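Local coordinates for protein phosphonate monoester hydrolase (Ruegeria pomeroyi, PDB 4UPK) that belongs, as a phosphonate monoester hydrolase, to the sulfatase family of the alkaline phosphatase clan, at residues R178-D183 with A209-T214; Y189-D194 with P245-A250. All blocks are in the same frame, centred on the assembly; numbering follows the deposited sequence.

Overall arrangement
Going from the N terminus, the chain leaves helix 169-177 and enters a long loop that runs to helix 213-224. Residues 178-183 open this loop and residues 209-214 end it, so contact 1 closes it on itself. Residues 189-194 lie within the loop. They pair in contact 2 with residues 245-250, which follow strand 234-239 of the large mixed sheet. The two contacts therefore cross along the chain. Their centres are about 12 Å apart, and they touch where Ala209 and Ser212 pack on Pro249 and Ala250. Together they tie the loop to helix 169-177, to the start of helix 213-224 and to the segment beyond strand 234-239.

Contact 1: R178-D183 with A209-T214; sequences RGYAFD and AEDSDT
Tyr180 and Arg178 meet the carboxylate of Asp211, each at a different oxygen. The Tyr180 hydroxyl is the donor to Asp211, with OH and OD2 2.7 Å apart. OD2 receives it on its anti lone pair, the one facing away from OD1. The carboxylate comes to the hydroxyl end of the ring at its edge, and ring and carboxylate planes stand 79° apart. Tyr180 OH also accepts the backbone N-H of Arg208, so the hydroxyl is used in both roles.

The other oxygen faces Arg178. The bend at chi2 (-122°) lays Arg178 CD 3.3 Å from Asp211 OD1. A second bend at chi3 (96°) turns the guanidinium so that Asp211 OD1 lies at its edge. The charged end is held less closely. Arg178 NH1 and Asp211 OD1 form a long salt bridge of 3.8 Å, in the plane of the guanidinium. A water fills in beside it. It donates to Asp211 OD1 at 2.8 Å and accepts a weak bond from Arg178 NH1 at 3.3 Å. Both carboxylate oxygens of this buried aspartate thus have a donor, which would probably favour its charged form.

The backbone O of Asp211 takes the indole N-H of Trp171 on helix 169-177. Gly179 ends that helix in a Schellman motif, with Tyr180 resting on Leu175. Ser212 is the N-cap of helix 213-224, its OG bonded to Ala215 N and to Glu319 of helix 303-333. The contact therefore joins the end of one helix to the start of the next, beside helix 303-333.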
ATOM      1  N   ARG A 178      38.887  11.180  19.640  1.00 17.82           N
ATOM      2  CA  ARG A 178      40.116  10.603  20.158  1.00 18.04           C
ATOM      3  C   ARG A 178      41.290  11.476  19.757  1.00 24.42           C
ATOM      4  O   ARG A 178      42.414  11.251  20.211  1.00 25.84           O
ATOM      5  CB  ARG A 178      40.288   9.150  19.708  1.00 17.57           C
ATOM      6  CG  ARG A 178      39.288   8.214  20.387  1.00 29.06           C
ATOM      7  CD  ARG A 178      39.946   7.102  21.169  1.00 40.30           C
ATOM      8  NE  ARG A 178      40.076   7.446  22.582  1.00 61.50           N
ATOM      9  CZ  ARG A 178      40.413   6.589  23.541  1.00 80.11           C
ATOM     10  NH1 ARG A 178      40.656   5.315  23.251  1.00 73.86           N
ATOM     11  NH2 ARG A 178      40.503   6.996  24.801  1.00 62.25           N
ATOM     12  N   GLY A 179      41.004  12.490  18.945  1.00 21.04           N
ATOM     13  CA  GLY A 179      41.963  13.507  18.552  1.00 21.48           C
ATOM     14  C   GLY A 179      42.782  13.251  17.309  1.00 27.55           C
ATOM     15  O   GLY A 179      43.872  13.823  17.166  1.00 29.48           O
ATOM     16  N   TYR A 180      42.262  12.430  16.383  1.00 23.53           N
ATOM     17  CA  TYR A 180      42.952  12.185  15.126  1.00 23.67           C
ATOM     18  C   TYR A 180      42.728  13.365  14.174  1.00 30.99           C
ATOM     19  O   TYR A 180      41.631  13.915  14.111  1.00 32.26           O
ATOM     20  CB  TYR A 180      42.539  10.855  14.489  1.00 23.16           C
ATOM     21  CG  TYR A 180      43.010   9.635  15.252  1.00 21.68           C
ATOM     22  CD1 TYR A 180      44.317   9.173  15.128  1.00 21.74           C
ATOM     23  CD2 TYR A 180      42.135   8.909  16.053  1.00 22.26           C
ATOM     24  CE1 TYR A 180      44.750   8.039  15.813  1.00 19.86           C
ATOM     25  CE2 TYR A 180      42.551   7.758  16.724  1.00 22.28           C
ATOM     26  CZ  TYR A 180      43.861   7.332  16.605  1.00 23.73           C
ATOM     27  OH  TYR A 180      44.262   6.199  17.263  1.00 21.42           O
ATOM     28  N   ALA A 181      43.778  13.777  13.476  1.00 28.99           N
ATOM     29  CA  ALA A 181      43.702  14.921  12.587  1.00 30.03           C
ATOM     30  C   ALA A 181      43.432  14.465  11.171  1.00 37.04           C
ATOM     31  O   ALA A 181      44.240  13.727  10.603  1.00 39.14           O
ATOM     32  CB  ALA A 181      44.998  15.730  12.663  1.00 30.57           C
ATOM     33  N   PHE A 182      42.275  14.858  10.616  1.00 32.91           N
ATOM     34  CA  PHE A 182      41.873  14.551   9.236  1.00 32.49           C
ATOM     35  C   PHE A 182      40.826  15.543   8.758  1.00 36.71           C
ATOM     36  O   PHE A 182      39.812  15.746   9.424  1.00 35.84           O
ATOM     37  CB  PHE A 182      41.441  13.075   9.030  1.00 33.49           C
ATOM     38  CG  PHE A 182      40.199  12.612   9.758  1.00 34.35           C
ATOM     39  CD1 PHE A 182      40.258  12.223  11.100  1.00 37.16           C
ATOM     40  CD2 PHE A 182      38.973  12.537   9.099  1.00 34.90           C
ATOM     41  CE1 PHE A 182      39.107  11.805  11.776  1.00 37.30           C
ATOM     42  CE2 PHE A 182      37.830  12.078   9.763  1.00 37.08           C
ATOM     43  CZ  PHE A 182      37.902  11.722  11.100  1.00 35.40           C
ATOM     44  N   ASP A 183      41.105  16.209   7.641  1.00 35.13           N
ATOM     45  CA  ASP A 183      40.194  17.205   7.074  1.00 35.70           C
ATOM     46  C   ASP A 183      39.220  16.601   6.062  1.00 36.27           C
ATOM     47  O   ASP A 183      38.249  17.251   5.686  1.00 37.07           O
ATOM     48  CB  ASP A 183      40.987  18.382   6.484  1.00 38.83           C
ATOM     49  CG  ASP A 183      41.606  19.259   7.555  1.00 52.87           C
ATOM     50  OD1 ASP A 183      42.727  18.936   8.015  1.00 55.59           O
ATOM     51  OD2 ASP A 183      40.954  20.241   7.967  1.00 57.23           O
ATOM     52  N   ALA A 209      45.442   0.293  16.490  1.00 13.77           N
ATOM     53  CA  ALA A 209      44.624  -0.921  16.399  1.00 13.46           C
ATOM     54  C   ALA A 209      43.342  -0.850  17.238  1.00 18.40           C
ATOM     55  O   ALA A 209      42.288  -1.233  16.748  1.00 18.23           O
ATOM     56  CB  ALA A 209      45.440  -2.147  16.787  1.00 14.08           C
ATOM     57  N   GLU A 210      43.419  -0.313  18.475  1.00 15.30           N
ATOM     58  CA  GLU A 210      42.257  -0.183  19.349  1.00 15.57           C
ATOM     59  C   GLU A 210      41.243   0.853  18.844  1.00 19.45           C
ATOM     60  O   GLU A 210      40.118   0.890  19.354  1.00 21.33           O
ATOM     61  CB  GLU A 210      42.681   0.108  20.811  1.00 17.32           C
ATOM     62  CG  GLU A 210      43.608   1.297  20.963  1.00 27.71           C
ATOM     63  CD  GLU A 210      45.072   0.922  21.115  1.00 48.94           C
ATOM     64  OE1 GLU A 210      45.693   0.470  20.125  1.00 29.95           O
ATOM     65  OE2 GLU A 210      45.601   1.089  22.238  1.00 50.01           O
ATOM     66  N   ASP A 211      41.634   1.683  17.851  1.00 13.75           N
ATOM     67  CA  ASP A 211      40.776   2.711  17.262  1.00 13.07           C
ATOM     68  C   ASP A 211      40.345   2.400  15.811  1.00 18.58           C
ATOM     69  O   ASP A 211      39.752   3.252  15.142  1.00 18.27           O
ATOM     70  CB  ASP A 211      41.450   4.091  17.369  1.00 13.30           C
ATOM     71  CG  ASP A 211      41.614   4.549  18.800  1.00 26.66           C
ATOM     72  OD1 ASP A 211      40.688   4.324  19.606  1.00 30.05           O
ATOM     73  OD2 ASP A 211      42.649   5.150  19.109  1.00 33.02           O
ATOM     74  N   SER A 212      40.657   1.182  15.337  1.00 16.38           N
ATOM     75  CA  SER A 212      40.371   0.735  13.973  1.00 16.25           C
ATOM     76  C   SER A 212      38.885   0.513  13.718  1.00 17.24           C
ATOM     77  O   SER A 212      38.107   0.390  14.656  1.00 17.05           O
ATOM     78  CB  SER A 212      41.172  -0.523  13.640  1.00 19.03           C
ATOM     79  OG  SER A 212      40.494  -1.714  14.017  1.00 20.33           O
ATOM     80  N   ASP A 213      38.512   0.462  12.441  1.00 12.36           N
ATOM     81  CA  ASP A 213      37.154   0.182  11.972  1.00 11.34           C
ATOM     82  C   ASP A 213      36.646  -1.174  12.483  1.00 16.29           C
ATOM     83  O   ASP A 213      35.532  -1.228  13.006  1.00 16.04           O
ATOM     84  CB  ASP A 213      37.070   0.299  10.433  1.00 12.21           C
ATOM     85  CG  ASP A 213      38.175  -0.345   9.604  1.00 21.43           C
ATOM     86  OD1 ASP A 213      39.121  -0.949  10.205  1.00 20.62           O
ATOM     87  OD2 ASP A 213      38.097  -0.258   8.360  1.00 24.03           O
ATOM     88  N   THR A 214      37.507  -2.247  12.413  1.00 12.60           N
ATOM     89  CA  THR A 214      37.244  -3.603  12.925  1.00 11.40           C
ATOM     90  C   THR A 214      36.991  -3.599  14.430  1.00 14.67           C
ATOM     91  O   THR A 214      35.996  -4.175  14.867  1.00 15.27           O
ATOM     92  CB  THR A 214      38.389  -4.562  12.537  1.00 17.10           C
ATOM     93  OG1 THR A 214      38.533  -4.567  11.111  1.00 18.46           O
ATOM     94  CG2 THR A 214      38.183  -5.991  13.067  1.00 13.06           C
TER
HETATM   95  O   HOH W   1      39.181   2.972  21.508  1.00 33.29           O

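Contact 2: Y189-D194 with P245-A250; sequences YVPRPD and PLVAPA
Val247 places its two methyls by a chi1 of 67°: CG1 lies between its own backbone N and carbonyl carbon, and CG2 is anti to the N. CG1 then reaches the backbone of Tyr189, while CG2 meets Pro191. In Tyr189 the ring carbon CG is anti to the carbonyl carbon (chi1 -62°), which brings the side chain over Pro245.

Pro245 packs under this tyrosine at an oblique angle. Pro245 CB is 3.9 Å from Tyr189 CB, and Pro245 CG is as near to Tyr189 CG. Pro245 CD sits over one ring face, 4.1 Å above the plane and offset toward the rim. A cis peptide bond precedes Pro245. The Tyr189 hydroxyl bonds to the hydroxyl of Tyr185, whose ring also meets that of Tyr189 edge-to-face.

Further along, Val247 CG1 lies 3.4 Å from Tyr189 O. Val247 CG2 touches Pro191 at CA, 3.8 Å away, and also at the proline ring, with CG at 4.0 Å.

No direct hydrogen bond joins the two segments. A water links them instead, donating to Tyr189 O at 2.7 Å and to Leu246 O at 3.2 Å. Leu246 points away from this interface and packs on Leu309 and Val312 of helix 303-333.

Neither segment is a regular helix or strand. This is apolar loop-on-loop packing with a bridging water. It lies in the alkaline phosphatase-like fold of the sulfatase family, where a long loop rests on the connection that leaves parallel strand 234-239 of the mixed sheet.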
ATOM      1  N   TYR A 189      42.415   6.505   5.377  1.00 15.97           N
ATOM      2  CA  TYR A 189      42.853   5.277   4.694  1.00 14.91           C
ATOM      3  C   TYR A 189      44.258   5.315   4.087  1.00 14.96           C
ATOM      4  O   TYR A 189      44.719   4.307   3.538  1.00 12.40           O
ATOM      5  CB  TYR A 189      41.805   4.889   3.632  1.00 15.31           C
ATOM      6  CG  TYR A 189      40.457   4.581   4.227  1.00 17.86           C
ATOM      7  CD1 TYR A 189      40.242   3.401   4.938  1.00 20.84           C
ATOM      8  CD2 TYR A 189      39.404   5.489   4.133  1.00 18.46           C
ATOM      9  CE1 TYR A 189      39.005   3.116   5.508  1.00 21.97           C
ATOM     10  CE2 TYR A 189      38.157   5.212   4.698  1.00 18.62           C
ATOM     11  CZ  TYR A 189      37.962   4.018   5.378  1.00 25.94           C
ATOM     12  OH  TYR A 189      36.748   3.699   5.928  1.00 27.40           O
ATOM     13  N   VAL A 190      44.921   6.486   4.169  1.00 12.10           N
ATOM     14  CA  VAL A 190      46.271   6.696   3.642  1.00 11.65           C
ATOM     15  C   VAL A 190      47.286   6.072   4.633  1.00 15.33           C
ATOM     16  O   VAL A 190      47.271   6.438   5.813  1.00 14.01           O
ATOM     17  CB  VAL A 190      46.562   8.200   3.339  1.00 14.80           C
ATOM     18  CG1 VAL A 190      47.985   8.407   2.830  1.00 14.44           C
ATOM     19  CG2 VAL A 190      45.552   8.772   2.341  1.00 14.09           C
ATOM     20  N   PRO A 191      48.129   5.107   4.184  1.00 12.59           N
ATOM     21  CA  PRO A 191      49.128   4.520   5.085  1.00 13.85           C
ATOM     22  C   PRO A 191      50.165   5.560   5.506  1.00 19.88           C
ATOM     23  O   PRO A 191      50.530   6.439   4.710  1.00 20.70           O
ATOM     24  CB  PRO A 191      49.776   3.419   4.228  1.00 15.35           C
ATOM     25  CG  PRO A 191      48.833   3.182   3.087  1.00 19.00           C
ATOM     26  CD  PRO A 191      48.255   4.539   2.829  1.00 15.41           C
ATOM     27  N   ARG A 192      50.595   5.495   6.761  1.00 16.16           N
ATOM     28  CA  ARG A 192      51.591   6.416   7.313  1.00 17.07           C
ATOM     29  C   ARG A 192      52.866   6.374   6.464  1.00 19.63           C
ATOM     30  O   ARG A 192      53.432   5.297   6.259  1.00 17.15           O
ATOM     31  CB  ARG A 192      51.919   6.041   8.764  1.00 18.96           C
ATOM     32  CG  ARG A 192      52.558   7.135   9.603  1.00 32.57           C
ATOM     33  CD  ARG A 192      52.629   6.701  11.066  1.00 57.73           C
ATOM     34  NE  ARG A 192      51.308   6.430  11.670  1.00 67.10           N
ATOM     35  CZ  ARG A 192      51.127   5.918  12.888  1.00 78.01           C
ATOM     36  NH1 ARG A 192      52.170   5.601  13.648  1.00 66.75           N
ATOM     37  NH2 ARG A 192      49.901   5.718  13.351  1.00 55.60           N
ATOM     38  N   PRO A 193      53.296   7.532   5.918  1.00 17.40           N
ATOM     39  CA  PRO A 193      54.548   7.543   5.150  1.00 18.61           C
ATOM     40  C   PRO A 193      55.759   7.464   6.096  1.00 25.06           C
ATOM     41  O   PRO A 193      55.598   7.578   7.317  1.00 24.10           O
ATOM     42  CB  PRO A 193      54.492   8.883   4.402  1.00 20.55           C
ATOM     43  CG  PRO A 193      53.675   9.781   5.272  1.00 23.86           C
ATOM     44  CD  PRO A 193      52.736   8.899   6.078  1.00 19.02           C
ATOM     45  N   ASP A 194      56.971   7.294   5.537  1.00 24.58           N
ATOM     46  CA  ASP A 194      58.214   7.261   6.305  1.00 25.29           C
ATOM     47  C   ASP A 194      58.465   8.597   7.004  1.00 31.00           C
ATOM     48  O   ASP A 194      57.789   9.583   6.694  1.00 30.10           O
ATOM     49  CB  ASP A 194      59.403   6.882   5.403  1.00 27.22           C
ATOM     50  CG  ASP A 194      59.375   5.449   4.888  1.00 42.47           C
ATOM     51  OD1 ASP A 194      58.415   4.705   5.225  1.00 42.74           O
ATOM     52  OD2 ASP A 194      60.306   5.069   4.146  1.00 52.60           O
ATOM     53  N   PRO A 245      40.172   0.489   0.726  1.00 24.24           N
ATOM     54  CA  PRO A 245      41.599   0.817   0.522  1.00 23.47           C
ATOM     55  C   PRO A 245      42.418   0.060   1.545  1.00 23.96           C
ATOM     56  O   PRO A 245      42.192   0.201   2.747  1.00 21.06           O
ATOM     57  CB  PRO A 245      41.655   2.347   0.720  1.00 25.39           C
ATOM     58  CG  PRO A 245      40.214   2.817   0.735  1.00 30.46           C
ATOM     59  CD  PRO A 245      39.450   1.647   1.278  1.00 25.85           C
ATOM     60  N   LEU A 246      43.298  -0.818   1.047  1.00 22.05           N
ATOM     61  CA  LEU A 246      44.154  -1.679   1.849  1.00 22.21           C
ATOM     62  C   LEU A 246      45.147  -0.919   2.720  1.00 22.93           C
ATOM     63  O   LEU A 246      46.102  -0.319   2.229  1.00 23.53           O
ATOM     64  CB  LEU A 246      44.859  -2.759   0.999  1.00 23.24           C
ATOM     65  CG  LEU A 246      43.963  -3.819   0.334  1.00 28.55           C
ATOM     66  CD1 LEU A 246      44.795  -4.727  -0.556  1.00 29.11           C
ATOM     67  CD2 LEU A 246      43.213  -4.657   1.386  1.00 30.40           C
ATOM     68  N   VAL A 247      44.869  -0.926   4.025  1.00 15.45           N
ATOM     69  CA  VAL A 247      45.665  -0.329   5.080  1.00 13.91           C
ATOM     70  C   VAL A 247      45.349  -1.096   6.354  1.00 15.74           C
ATOM     71  O   VAL A 247      44.187  -1.409   6.596  1.00 13.02           O
ATOM     72  CB  VAL A 247      45.513   1.231   5.199  1.00 16.66           C
ATOM     73  CG1 VAL A 247      44.113   1.673   5.661  1.00 15.41           C
ATOM     74  CG2 VAL A 247      46.614   1.832   6.063  1.00 16.17           C
ATOM     75  N   ALA A 248      46.385  -1.432   7.144  1.00 13.81           N
ATOM     76  CA  ALA A 248      46.217  -2.161   8.398  1.00 13.21           C
ATOM     77  C   ALA A 248      46.885  -1.422   9.543  1.00 20.53           C
ATOM     78  O   ALA A 248      47.972  -0.867   9.346  1.00 21.77           O
ATOM     79  CB  ALA A 248      46.763  -3.583   8.276  1.00 13.49           C
ATOM     80  N   PRO A 249      46.243  -1.344  10.744  1.00 17.74           N
ATOM     81  CA  PRO A 249      46.911  -0.671  11.867  1.00 17.40           C
ATOM     82  C   PRO A 249      48.070  -1.522  12.425  1.00 21.76           C
ATOM     83  O   PRO A 249      48.071  -2.748  12.243  1.00 21.26           O
ATOM     84  CB  PRO A 249      45.774  -0.489  12.868  1.00 18.53           C
ATOM     85  CG  PRO A 249      44.905  -1.673  12.649  1.00 22.37           C
ATOM     86  CD  PRO A 249      44.951  -1.936  11.166  1.00 17.66           C
ATOM     87  N   ALA A 250      49.078  -0.872  13.049  1.00 19.04           N
ATOM     88  CA  ALA A 250      50.237  -1.559  13.655  1.00 19.56           C
ATOM     89  C   ALA A 250      49.733  -2.574  14.725  1.00 21.98           C
ATOM     90  O   ALA A 250      48.835  -2.213  15.490  1.00 22.12           O
ATOM     91  CB  ALA A 250      51.181  -0.544  14.292  1.00 20.03           C
TER
HETATM   92  O   HOH W   2      45.040   2.644   1.494  1.00 12.15           O